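Local coordinates for protein NADH dehydrogenase (Methanothermobacter marburgensis, PDB 4R81) that binds flavin mononucleotide and probably oxidises NADH or NADPH with a quinone as electron acceptor, at residues H76-I79 against G80-D83; S94-P97 against A98-G102; K101-F104 against D105-T109; A136-E140 against E141-G145; S154-L157 against G158-L162. All blocks are in the same frame, centred on the assembly; numbering follows the deposited sequence. Where two conformers were deposited one is given.

Overall arrangement
All five contacts are local ones that follow one another along a flavodoxin-like chain, whose five-stranded parallel sheet is flanked by helices. Contact 1 closes helix 70-80 before strand 84-90; contacts 2 and 3, with centres 10 Å apart, overlap at Lys101 and Gly102 on helix 98-107. Contact 4 opens helix 140-146 after strand 129-135, and contact 5 lies on helix 148-162. Contacts 1 and 4 are farthest apart, about 32 Å between centres. Contact 3 touches both 1 and 5. Contacts 2 and 4 hold one flavin, whereas 2, 3 and 5 meet the second subunit, so the flavin-binding loop of contact 2 and helices 98-107 and 148-162 all lie at the dimer interface.

Contact 1: H76-I79 against G80-D83; sequences HERI and GRAD
Arg81 folds back over the last turn of helix 70-80, in the helix-to-strand connection of this flavodoxin-like fold that leads into strand 84-90. Its chain turns at the third torsion (chi3 -72°), which lays the guanidinium alongside Arg78 instead of out beyond the helix end. There Arg81 NH2 comes to 3.6 Å from Arg78 CG, and Arg78 CA lies over one face of the Arg81 guanidinium, toward its rim. The two arginines run side by side in the same direction with their guanidinium planes turned 55° apart. Closer to the backbone, Arg81 CG rests 3.4 Å from Glu77 O. The carboxylate of Glu77 stays beyond salt-bridge range, with OE1 4.3 Å from Arg81 NH1.

The positive ends are held by acids elsewhere: Arg81 NH2 by Glu38, and Arg78 NE by Glu74, while Arg78 NH1 also bonds to Tyr7 OH. These partners probably offset the repulsion between the neighbouring arginines. On the buried side, Ile79 and Ala82 pack on Tyr7 of strand 5-10.

The backbone sets these positions. Gly80 N bonds to His76 O at 2.9 Å, and Arg81 N to Glu77 O at 3.1 Å, with a weak second bond to Arg78 O. The closing turn tightens at Ala82 N, which gives its hydrogen to Ile79 O at 3.0 Å and stands well above that carbonyl's plane.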
# COMPACT_ATOMS: atom_id res chain seq x y z
N HIS A 76 5.56 9.03 17.44
CA HIS A 76 4.44 9.40 18.29
C HIS A 76 4.68 10.76 18.97
O HIS A 76 3.74 11.54 19.13
CB HIS A 76 4.15 8.30 19.31
CG HIS A 76 3.62 7.04 18.70
ND1 HIS A 76 3.26 5.94 19.44
CD2 HIS A 76 3.38 6.72 17.40
CE1 HIS A 76 2.84 4.99 18.63
NE2 HIS A 76 2.90 5.43 17.39
N GLU A 77 5.92 11.04 19.35
CA GLU A 77 6.26 12.35 19.90
C GLU A 77 6.07 13.46 18.88
O GLU A 77 5.52 14.52 19.19
CB GLU A 77 7.70 12.37 20.42
CG GLU A 77 7.94 11.50 21.63
CD GLU A 77 9.27 11.80 22.29
OE1 GLU A 77 9.67 12.99 22.29
OE2 GLU A 77 9.92 10.86 22.80
N ARG A 78 6.52 13.22 17.65
CA ARG A 78 6.36 14.19 16.57
C ARG A 78 4.89 14.49 16.29
O ARG A 78 4.50 15.65 16.13
CB ARG A 78 7.06 13.69 15.30
CG ARG A 78 8.58 13.63 15.45
CD ARG A 78 9.25 12.95 14.26
NE ARG A 78 10.70 12.88 14.42
CZ ARG A 78 11.54 12.58 13.44
NH1 ARG A 78 11.08 12.33 12.22
NH2 ARG A 78 12.84 12.55 13.67
N ILE A 79 4.08 13.43 16.23
CA ILE A 79 2.63 13.59 16.06
C ILE A 79 2.03 14.34 17.25
O ILE A 79 1.14 15.19 17.09
CB ILE A 79 1.95 12.22 15.87
CG1 ILE A 79 2.51 11.54 14.62
CG2 ILE A 79 0.44 12.36 15.79
CD1 ILE A 79 2.11 10.07 14.47
N GLY A 80 2.52 14.04 18.45
CA GLY A 80 2.02 14.67 19.65
C GLY A 80 2.19 16.18 19.68
O GLY A 80 1.38 16.89 20.28
N ARG A 81 3.25 16.67 19.02
CA ARG A 81 3.52 18.11 18.98
C ARG A 81 2.63 18.81 17.96
O ARG A 81 2.55 20.04 17.95
CB ARG A 81 5.00 18.38 18.65
CG ARG A 81 5.97 17.84 19.70
CD ARG A 81 7.36 18.46 19.56
NE ARG A 81 8.10 17.97 18.39
CZ ARG A 81 8.91 16.92 18.40
NH1 ARG A 81 9.09 16.23 19.51
NH2 ARG A 81 9.55 16.56 17.29
N ALA A 82 1.96 18.03 17.13
CA ALA A 82 1.23 18.57 15.99
C ALA A 82 -0.27 18.75 16.21
O ALA A 82 -0.89 18.04 17.01
CB ALA A 82 1.48 17.72 14.75
N ASP A 83 -0.83 19.72 15.50
CA ASP A 83 -2.28 19.91 15.45
C ASP A 83 -2.81 19.29 14.16
O ASP A 83 -4.00 19.00 14.04
CB ASP A 83 -2.61 21.41 15.49
CG ASP A 83 -1.97 22.12 16.67
OD1 ASP A 83 -2.42 21.91 17.82
OD2 ASP A 83 -1.02 22.91 16.45

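Contact 2: S94-P97 against A98-G102; sequences SDCP and AKLKG. With FMN (flavin mononucleotide), chain E.
Lys101 N bonds to Pro97 O at 3.0 Å, in the carbonyl plane and nearly straight (166° at the hydrogen), while Leu100 N adds a weaker bond to the same oxygen; Pro97 is at the N-cap position of helix 98-107. Just ahead of it, Cys96 tucks its side chain against the first turn. In the conformer given, Cys96 SG lies 3.6 Å from Lys101 N, a position that is tentative because the residue has a second conformer. The closest apolar meeting is Cys96 CB with Leu100 CD2, at 3.6 Å. Were Leu100 replaced by an alanine, the loss of CD2 would probably leave a gap beside Cys96 CB.

Asp95 OD1 takes a weak bond from Cys96 N at 2.7 Å, and its OD2 salt-bridges Arg160. At the far end of the loop, Ser94 N makes a weak bond to FMN O4, and Ser94 OG bonds to Asp159 of the second subunit. Lys101 NZ reaches Trp92 O and Cys96 O of that subunit. One short segment thus meets both the flavin carbonyl and the partner chain, so the flavin's position and the dimer contacts are probably coupled here.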
# COMPACT_ATOMS: atom_id res chain seq x y z
N SER A 94 -1.41 2.63 -7.29
CA SER A 94 -2.68 3.05 -6.70
C SER A 94 -2.70 3.10 -5.18
O SER A 94 -3.77 3.09 -4.58
CB SER A 94 -3.83 2.20 -7.25
OG SER A 94 -3.93 2.38 -8.66
N ASP A 95 -1.53 3.19 -4.56
CA ASP A 95 -1.45 3.45 -3.12
C ASP A 95 -0.11 4.14 -2.85
O ASP A 95 0.65 4.41 -3.78
CB ASP A 95 -1.63 2.14 -2.33
CG ASP A 95 -1.88 2.35 -0.83
OD1 ASP A 95 -2.04 3.50 -0.37
OD2 ASP A 95 -1.92 1.34 -0.10
N CYS A 96 0.17 4.43 -1.59
CA CYS A 96 1.42 5.11 -1.32
C CYS A 96 2.65 4.19 -1.49
O CYS A 96 2.53 2.96 -1.60
CB CYS A 96 1.38 5.76 0.07
SG CYS A 96 1.07 4.58 1.33
N PRO A 97 3.83 4.81 -1.61
CA PRO A 97 5.06 4.03 -1.69
C PRO A 97 5.15 3.09 -0.50
O PRO A 97 4.63 3.41 0.57
CB PRO A 97 6.15 5.09 -1.58
CG PRO A 97 5.54 6.27 -2.26
CD PRO A 97 4.10 6.25 -1.80
N ALA A 98 5.79 1.94 -0.69
CA ALA A 98 5.97 0.97 0.38
C ALA A 98 6.52 1.60 1.64
O ALA A 98 6.14 1.20 2.75
CB ALA A 98 6.87 -0.16 -0.08
N LYS A 99 7.42 2.58 1.48
CA LYS A 99 8.03 3.26 2.63
C LYS A 99 6.97 3.91 3.53
O LYS A 99 7.04 3.80 4.76
CB LYS A 99 9.04 4.32 2.17
CG LYS A 99 9.59 5.16 3.32
CD LYS A 99 10.64 4.40 4.12
CE LYS A 99 12.01 4.46 3.46
NZ LYS A 99 12.98 3.50 4.07
N LEU A 100 5.97 4.55 2.92
CA LEU A 100 4.91 5.18 3.70
C LEU A 100 3.91 4.14 4.21
O LEU A 100 3.39 4.28 5.32
CB LEU A 100 4.20 6.27 2.89
CG LEU A 100 3.07 7.04 3.57
CD1 LEU A 100 3.56 7.69 4.87
CD2 LEU A 100 2.51 8.08 2.61
N LYS A 101 3.63 3.12 3.40
CA LYS A 101 2.73 2.06 3.83
C LYS A 101 3.28 1.44 5.11
O LYS A 101 2.52 1.16 6.04
CB LYS A 101 2.57 0.98 2.76
CG LYS A 101 1.69 -0.22 3.18
CD LYS A 101 0.34 0.25 3.73
CE LYS A 101 -0.68 -0.87 3.80
NZ LYS A 101 -0.24 -1.99 4.66
N GLY A 102 4.59 1.26 5.15
CA GLY A 102 5.24 0.65 6.30
C GLY A 102 5.19 1.54 7.52
O GLY A 102 5.17 1.05 8.65
N1 FMN E . 0.58 7.06 -11.66
C2 FMN E . -0.77 6.77 -11.53
O2 FMN E . -1.60 7.59 -11.90
N3 FMN E . -1.18 5.57 -10.99
C4 FMN E . -0.24 4.65 -10.57
O4 FMN E . -0.63 3.59 -10.08
C4A FMN E . 1.11 4.92 -10.69
N5 FMN E . 2.07 4.01 -10.29
C5A FMN E . 3.41 4.31 -10.41
C6 FMN E . 4.37 3.39 -9.98
C7 FMN E . 5.73 3.68 -10.10
C7M FMN E . 6.76 2.70 -9.63
C8 FMN E . 6.13 4.90 -10.65
C8M FMN E . 7.59 5.23 -10.78
C9 FMN E . 5.17 5.81 -11.08
C9A FMN E . 3.81 5.53 -10.96
N10 FMN E . 2.85 6.43 -11.38
C10 FMN E . 1.51 6.14 -11.24
C1' FMN E . 3.24 7.76 -11.94
C2' FMN E . 3.65 8.61 -10.72
O2' FMN E . 2.55 8.89 -9.87
C3' FMN E . 4.40 9.86 -11.15
O3' FMN E . 5.67 9.42 -11.61
C4' FMN E . 4.58 10.81 -9.98
O4' FMN E . 3.35 11.37 -9.56
C5' FMN E . 5.53 11.95 -10.32
O5' FMN E . 5.85 12.58 -9.10
P FMN E . 7.35 12.48 -8.55
O1P FMN E . 8.24 13.24 -9.53
O2P FMN E . 7.44 13.10 -7.18
O3P FMN E . 7.77 11.03 -8.54

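Contact 3: K101-F104 against D105-T109; sequences KGWF and DRVWT
Trp108 presents one face to two rings of the preceding turn. The six-membered ring of Trp103 meets it edge-to-face, with centroids 4.9 Å apart and planes at 60°, its CH2 atom 3.7 Å from Trp108 CZ3. Phe104 turns its edge to the five-membered half of the same indole, again T-shaped; its CD1 is 3.4 Å from Trp108 NE1. That nitrogen bonds to the Arg160 carbonyl.

Trp103 is covered in turn by Val107, whose CG2 stands 3.7 Å from the centroid of the five-membered ring, only 7° off its normal, in a CH-pi contact. With CG anti to the main-chain N (chi1 -173°), the indole lies against both Val107 and Trp108. Trp103 NE1 bonds to Glu75. A leucine in place of Trp103 would probably leave Val107 CG2 without its aromatic face and Glu75 without that donor.

On another side of the helix, Lys101 crosses Asp105 at about a right angle, and Lys101 NZ forms a salt bridge with Asp105 OD1 at 2.8 Å, on the oxygen's syn lone pair. Asp105 OD2 accepts from Ala98 N of the second subunit, and its side chain touches the other FMN of the dimer, not the one that contacts 2 and 4 bind. Where helix 98-107 ends, Trp108 centres an inverse gamma turn, and the aromatic cluster joins this dimer-facing helix of the flavodoxin-like fold to helices 70-80 and 148-162.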
# COMPACT_ATOMS: atom_id res chain seq x y z
N LYS A 101 3.63 3.12 3.40
CA LYS A 101 2.73 2.06 3.83
C LYS A 101 3.28 1.44 5.11
O LYS A 101 2.52 1.16 6.04
CB LYS A 101 2.57 0.98 2.76
CG LYS A 101 1.69 -0.22 3.18
CD LYS A 101 0.34 0.25 3.73
CE LYS A 101 -0.68 -0.87 3.80
NZ LYS A 101 -0.24 -1.99 4.66
N GLY A 102 4.59 1.26 5.15
CA GLY A 102 5.24 0.65 6.30
C GLY A 102 5.19 1.54 7.52
O GLY A 102 5.17 1.05 8.65
N TRP A 103 5.16 2.85 7.28
CA TRP A 103 4.98 3.80 8.37
C TRP A 103 3.62 3.56 9.04
O TRP A 103 3.54 3.48 10.26
CB TRP A 103 5.08 5.23 7.84
CG TRP A 103 5.09 6.30 8.89
CD1 TRP A 103 6.18 6.84 9.50
CD2 TRP A 103 3.95 6.99 9.44
NE1 TRP A 103 5.80 7.82 10.39
CE2 TRP A 103 4.44 7.93 10.37
CE3 TRP A 103 2.56 6.91 9.21
CZ2 TRP A 103 3.59 8.78 11.10
CZ3 TRP A 103 1.72 7.75 9.94
CH2 TRP A 103 2.24 8.67 10.87
N PHE A 104 2.56 3.40 8.25
CA PHE A 104 1.26 3.07 8.84
C PHE A 104 1.33 1.74 9.60
O PHE A 104 0.89 1.65 10.75
CB PHE A 104 0.15 3.04 7.79
CG PHE A 104 -0.20 4.40 7.23
CD1 PHE A 104 -0.85 5.34 8.03
CD2 PHE A 104 0.10 4.73 5.92
CE1 PHE A 104 -1.17 6.59 7.52
CE2 PHE A 104 -0.22 5.99 5.41
CZ PHE A 104 -0.86 6.91 6.21
N ASP A 105 1.89 0.71 8.96
CA ASP A 105 1.96 -0.63 9.56
C ASP A 105 2.62 -0.58 10.94
O ASP A 105 2.17 -1.24 11.88
CB ASP A 105 2.76 -1.61 8.69
CG ASP A 105 2.13 -1.87 7.33
OD1 ASP A 105 0.93 -1.57 7.13
OD2 ASP A 105 2.85 -2.41 6.45
N ARG A 106 3.69 0.20 11.04
CA ARG A 106 4.53 0.23 12.24
C ARG A 106 4.16 1.31 13.26
O ARG A 106 4.41 1.14 14.46
CB ARG A 106 6.00 0.39 11.84
CG ARG A 106 6.55 -0.74 10.97
CD ARG A 106 8.07 -0.67 10.85
NE ARG A 106 8.68 -0.75 12.17
CZ ARG A 106 9.51 0.16 12.69
NH1 ARG A 106 9.88 1.21 11.98
NH2 ARG A 106 9.98 -0.01 13.92
N VAL A 107 3.58 2.40 12.79
CA VAL A 107 3.35 3.55 13.66
C VAL A 107 1.93 3.58 14.20
O VAL A 107 1.70 4.03 15.31
CB VAL A 107 3.76 4.88 12.96
CG1 VAL A 107 3.49 6.10 13.86
CG2 VAL A 107 5.24 4.83 12.56
N TRP A 108 0.98 3.04 13.44
CA TRP A 108 -0.40 2.99 13.91
C TRP A 108 -0.58 1.77 14.82
O TRP A 108 -1.18 0.77 14.43
CB TRP A 108 -1.37 2.91 12.72
CG TRP A 108 -1.85 4.21 12.06
CD1 TRP A 108 -2.79 4.30 11.08
CD2 TRP A 108 -1.43 5.58 12.33
NE1 TRP A 108 -2.99 5.60 10.71
CE2 TRP A 108 -2.18 6.41 11.46
CE3 TRP A 108 -0.51 6.18 13.20
CZ2 TRP A 108 -2.04 7.81 11.45
CZ3 TRP A 108 -0.37 7.56 13.18
CH2 TRP A 108 -1.13 8.36 12.31
N THR A 109 -0.08 1.88 16.05
CA THR A 109 0.02 0.72 16.95
C THR A 109 -1.19 0.54 17.85
O THR A 109 -1.92 1.48 18.13
CB THR A 109 1.29 0.82 17.82
OG1 THR A 109 1.32 2.08 18.49
CG2 THR A 109 2.51 0.71 16.96

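Contact 4: A136-E140 against E141-G145; sequences AGHTE and EDLEG. With FMN (flavin mononucleotide), chain E.
The imidazole of His138 stands obliquely to its neighbours, with Leu143 CD2 and Asp142 CB near it on the helix side and FMN O2 near it on the flavin side. His138 CD2 is 3.3 Å from FMN O2, and the ring is joined to the helix by packing at its root, where CB lies 3.8 Å from Leu143 CD2. The other flat group, the isoalloxazine, is met at its pyrimidine rim by main-chain N-H groups. His138 N bonds to FMN O2 at 2.8 Å and almost straight (167°), while Gly137 N gives to FMN N1 at 3.1 Å and more weakly to the ribityl O2'. The other branch of Leu143, CD1, reaches Ala136 CB.

Behind this loop Thr139 is the N-cap of helix 140-146. A first torsion of 57° turns its OG1 back over the helix start, where it accepts from Asp142 N at 3.1 Å and donates to Asp142 OD2 at 2.8 Å, meeting that oxygen from above the carboxylate plane. Leu143 N bonds to Thr139 O at 3.0 Å, completing the first turn. Glu140 and Glu144 lie side by side with OE2 atoms 3.8 Å apart; Glu144 is salt-bridged to Arg153, which probably eases the like charge.

At the pyrimidine end of the flavin, N-H donors facing N1 and O2 would be expected to favour negative charge there, as builds up on a reduced flavin.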
# COMPACT_ATOMS: atom_id res chain seq x y z
N ALA A 136 0.11 12.14 -9.11
CA ALA A 136 -0.20 10.96 -9.93
C ALA A 136 0.08 11.21 -11.40
O ALA A 136 -0.05 12.34 -11.87
CB ALA A 136 -1.65 10.55 -9.73
N GLY A 137 0.46 10.16 -12.11
CA GLY A 137 0.61 10.23 -13.55
C GLY A 137 -0.72 10.43 -14.24
O GLY A 137 -0.87 11.27 -15.12
N HIS A 138 -1.72 9.63 -13.84
CA HIS A 138 -3.07 9.80 -14.37
C HIS A 138 -3.67 11.12 -13.90
O HIS A 138 -3.30 11.65 -12.86
CB HIS A 138 -3.96 8.64 -13.93
CG HIS A 138 -3.72 7.39 -14.70
ND1 HIS A 138 -3.93 7.31 -16.06
CD2 HIS A 138 -3.27 6.17 -14.31
CE1 HIS A 138 -3.63 6.09 -16.47
NE2 HIS A 138 -3.23 5.38 -15.44
N THR A 139 -4.60 11.65 -14.68
CA THR A 139 -5.34 12.82 -14.23
C THR A 139 -6.33 12.40 -13.16
O THR A 139 -6.73 11.23 -13.10
CB THR A 139 -6.09 13.50 -15.38
OG1 THR A 139 -6.98 12.55 -15.99
CG2 THR A 139 -5.11 14.02 -16.42
N GLU A 140 -6.73 13.34 -12.32
CA GLU A 140 -7.73 13.05 -11.29
C GLU A 140 -9.02 12.63 -11.97
O GLU A 140 -9.75 11.79 -11.46
CB GLU A 140 -7.97 14.27 -10.41
CG GLU A 140 -8.98 14.03 -9.31
CD GLU A 140 -9.15 15.22 -8.40
OE1 GLU A 140 -8.76 16.34 -8.81
OE2 GLU A 140 -9.67 15.03 -7.28
N GLU A 141 -9.28 13.21 -13.14
CA GLU A 141 -10.47 12.87 -13.92
C GLU A 141 -10.49 11.38 -14.28
O GLU A 141 -11.50 10.70 -14.12
CB GLU A 141 -10.55 13.73 -15.18
CG GLU A 141 -11.80 13.51 -16.01
CD GLU A 141 -11.50 13.06 -17.43
OE1 GLU A 141 -11.56 13.90 -18.36
OE2 GLU A 141 -11.20 11.86 -17.63
N ASP A 142 -9.36 10.89 -14.78
CA ASP A 142 -9.25 9.48 -15.15
C ASP A 142 -9.33 8.58 -13.93
O ASP A 142 -9.95 7.52 -13.98
CB ASP A 142 -7.96 9.23 -15.94
CG ASP A 142 -8.03 9.80 -17.35
OD1 ASP A 142 -9.06 9.61 -18.03
OD2 ASP A 142 -7.05 10.45 -17.78
N LEU A 143 -8.73 9.00 -12.82
CA LEU A 143 -8.79 8.23 -11.58
C LEU A 143 -10.19 8.23 -10.96
O LEU A 143 -10.62 7.22 -10.39
CB LEU A 143 -7.77 8.74 -10.56
CG LEU A 143 -6.29 8.57 -10.91
CD1 LEU A 143 -5.44 9.24 -9.84
CD2 LEU A 143 -5.90 7.10 -11.05
N GLU A 144 -10.90 9.35 -11.06
CA GLU A 144 -12.29 9.41 -10.61
C GLU A 144 -13.13 8.48 -11.48
O GLU A 144 -13.99 7.75 -10.99
CB GLU A 144 -12.85 10.84 -10.70
CG GLU A 144 -12.27 11.82 -9.69
CD GLU A 144 -12.76 11.59 -8.26
OE1 GLU A 144 -13.64 10.73 -8.05
OE2 GLU A 144 -12.25 12.27 -7.35
N GLY A 145 -12.85 8.51 -12.78
CA GLY A 145 -13.61 7.72 -13.73
C GLY A 145 -13.47 6.23 -13.52
O GLY A 145 -14.44 5.49 -13.66
N1 FMN E . 0.58 7.06 -11.66
C2 FMN E . -0.77 6.77 -11.53
O2 FMN E . -1.60 7.59 -11.90
N3 FMN E . -1.18 5.57 -10.99
C4 FMN E . -0.24 4.65 -10.57
O4 FMN E . -0.63 3.59 -10.08
C4A FMN E . 1.11 4.92 -10.69
N5 FMN E . 2.07 4.01 -10.29
C5A FMN E . 3.41 4.31 -10.41
C6 FMN E . 4.37 3.39 -9.98
C7 FMN E . 5.73 3.68 -10.10
C7M FMN E . 6.76 2.70 -9.63
C8 FMN E . 6.13 4.90 -10.65
C8M FMN E . 7.59 5.23 -10.78
C9 FMN E . 5.17 5.81 -11.08
C9A FMN E . 3.81 5.53 -10.96
N10 FMN E . 2.85 6.43 -11.38
C10 FMN E . 1.51 6.14 -11.24
C1' FMN E . 3.24 7.76 -11.94
C2' FMN E . 3.65 8.61 -10.72
O2' FMN E . 2.55 8.89 -9.87
C3' FMN E . 4.40 9.86 -11.15
O3' FMN E . 5.67 9.42 -11.61
C4' FMN E . 4.58 10.81 -9.98
O4' FMN E . 3.35 11.37 -9.56
C5' FMN E . 5.53 11.95 -10.32
O5' FMN E . 5.85 12.58 -9.10
P FMN E . 7.35 12.48 -8.55
O1P FMN E . 8.24 13.24 -9.53
O2P FMN E . 7.44 13.10 -7.18
O3P FMN E . 7.77 11.03 -8.54

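Contact 5: S154-L157 against G158-L162; sequences SVML and GDRLL
Arg160 lies along Val155 on helix 148-162 of the flavodoxin-like fold, where the turns widen to the pi type and the carbonyls of Ser154, Val155 and Leu157 bond five residues ahead. Its CB rests 3.5 Å from Met156 O, and CG is as close to Val155 O. Further out, CD passes Met156 SD at 3.9 Å. The chain is extended from CG to NE, with chi2 at 175°, and carries the guanidinium past the valine: Val155 CG1 sits over one face, 3.4 Å from Arg160 NH2, while Met156 SD approaches the guanidinium edge near its plane, beside NH1. NE gives a bond to Trp93 O of the second subunit, and beyond it NH2 holds Asp95 of its own chain, so the group is gripped from both chains.

Leu157 CD2 and Leu161 CD1 are 4.2 Å apart, and both side chains pack on strands 129-135 and 169-174. Asp159, on the dimer side, touches the second FMN of the dimer. The pi-type bonds run from Asp159 N to Ser154 O and from Arg160 N to Val155 O, and Leu162 N closes the last of them on Leu157 O at 2.9 Å.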
# COMPACT_ATOMS: atom_id res chain seq x y z
N SER A 154 -11.33 5.83 0.32
CA SER A 154 -11.76 4.81 1.28
C SER A 154 -10.61 4.31 2.14
O SER A 154 -10.76 4.12 3.35
CB SER A 154 -12.40 3.62 0.56
OG SER A 154 -13.61 4.01 -0.07
N VAL A 155 -9.46 4.11 1.51
CA VAL A 155 -8.31 3.53 2.18
C VAL A 155 -7.54 4.56 3.01
O VAL A 155 -7.34 4.38 4.21
CB VAL A 155 -7.39 2.85 1.15
CG1 VAL A 155 -6.09 2.38 1.79
CG2 VAL A 155 -8.12 1.68 0.50
N MET A 156 -7.12 5.64 2.37
CA MET A 156 -6.26 6.61 3.02
C MET A 156 -7.06 7.53 3.94
O MET A 156 -6.75 7.66 5.13
CB MET A 156 -5.51 7.41 1.97
CG MET A 156 -4.40 8.25 2.50
SD MET A 156 -3.00 7.24 3.03
CE MET A 156 -1.83 8.55 3.34
N LEU A 157 -8.11 8.15 3.41
CA LEU A 157 -8.90 9.08 4.21
C LEU A 157 -9.77 8.32 5.21
O LEU A 157 -9.82 8.67 6.39
CB LEU A 157 -9.77 9.97 3.32
CG LEU A 157 -9.00 10.83 2.31
CD1 LEU A 157 -9.91 11.78 1.56
CD2 LEU A 157 -7.90 11.60 3.02
N GLY A 158 -10.44 7.27 4.74
CA GLY A 158 -11.35 6.52 5.59
C GLY A 158 -10.66 5.72 6.68
O GLY A 158 -10.74 6.05 7.86
N ASP A 159 -9.98 4.65 6.29
CA ASP A 159 -9.41 3.72 7.26
C ASP A 159 -8.19 4.29 7.98
O ASP A 159 -8.10 4.23 9.20
CB ASP A 159 -9.04 2.40 6.57
CG ASP A 159 -8.58 1.34 7.54
OD1 ASP A 159 -9.23 1.18 8.61
OD2 ASP A 159 -7.58 0.64 7.25
N ARG A 160 -7.25 4.83 7.22
CA ARG A 160 -5.96 5.20 7.80
C ARG A 160 -5.96 6.53 8.54
O ARG A 160 -5.06 6.78 9.34
CB ARG A 160 -4.87 5.20 6.72
CG ARG A 160 -4.51 3.83 6.21
CD ARG A 160 -3.53 3.91 5.07
NE ARG A 160 -3.47 2.65 4.33
CZ ARG A 160 -2.90 2.49 3.13
NH1 ARG A 160 -2.33 3.52 2.53
NH2 ARG A 160 -2.93 1.31 2.54
N LEU A 161 -6.95 7.38 8.31
CA LEU A 161 -6.94 8.70 8.94
C LEU A 161 -8.18 8.93 9.80
O LEU A 161 -8.08 8.97 11.03
CB LEU A 161 -6.73 9.80 7.90
CG LEU A 161 -5.32 9.73 7.28
CD1 LEU A 161 -5.19 10.66 6.08
CD2 LEU A 161 -4.24 10.05 8.33
N LEU A 162 -9.35 9.06 9.18
CA LEU A 162 -10.58 9.17 9.96
C LEU A 162 -10.73 7.95 10.88
O LEU A 162 -11.21 8.08 12.01
CB LEU A 162 -11.81 9.32 9.06
CG LEU A 162 -11.95 10.62 8.25
CD1 LEU A 162 -13.04 10.50 7.18
CD2 LEU A 162 -12.22 11.81 9.16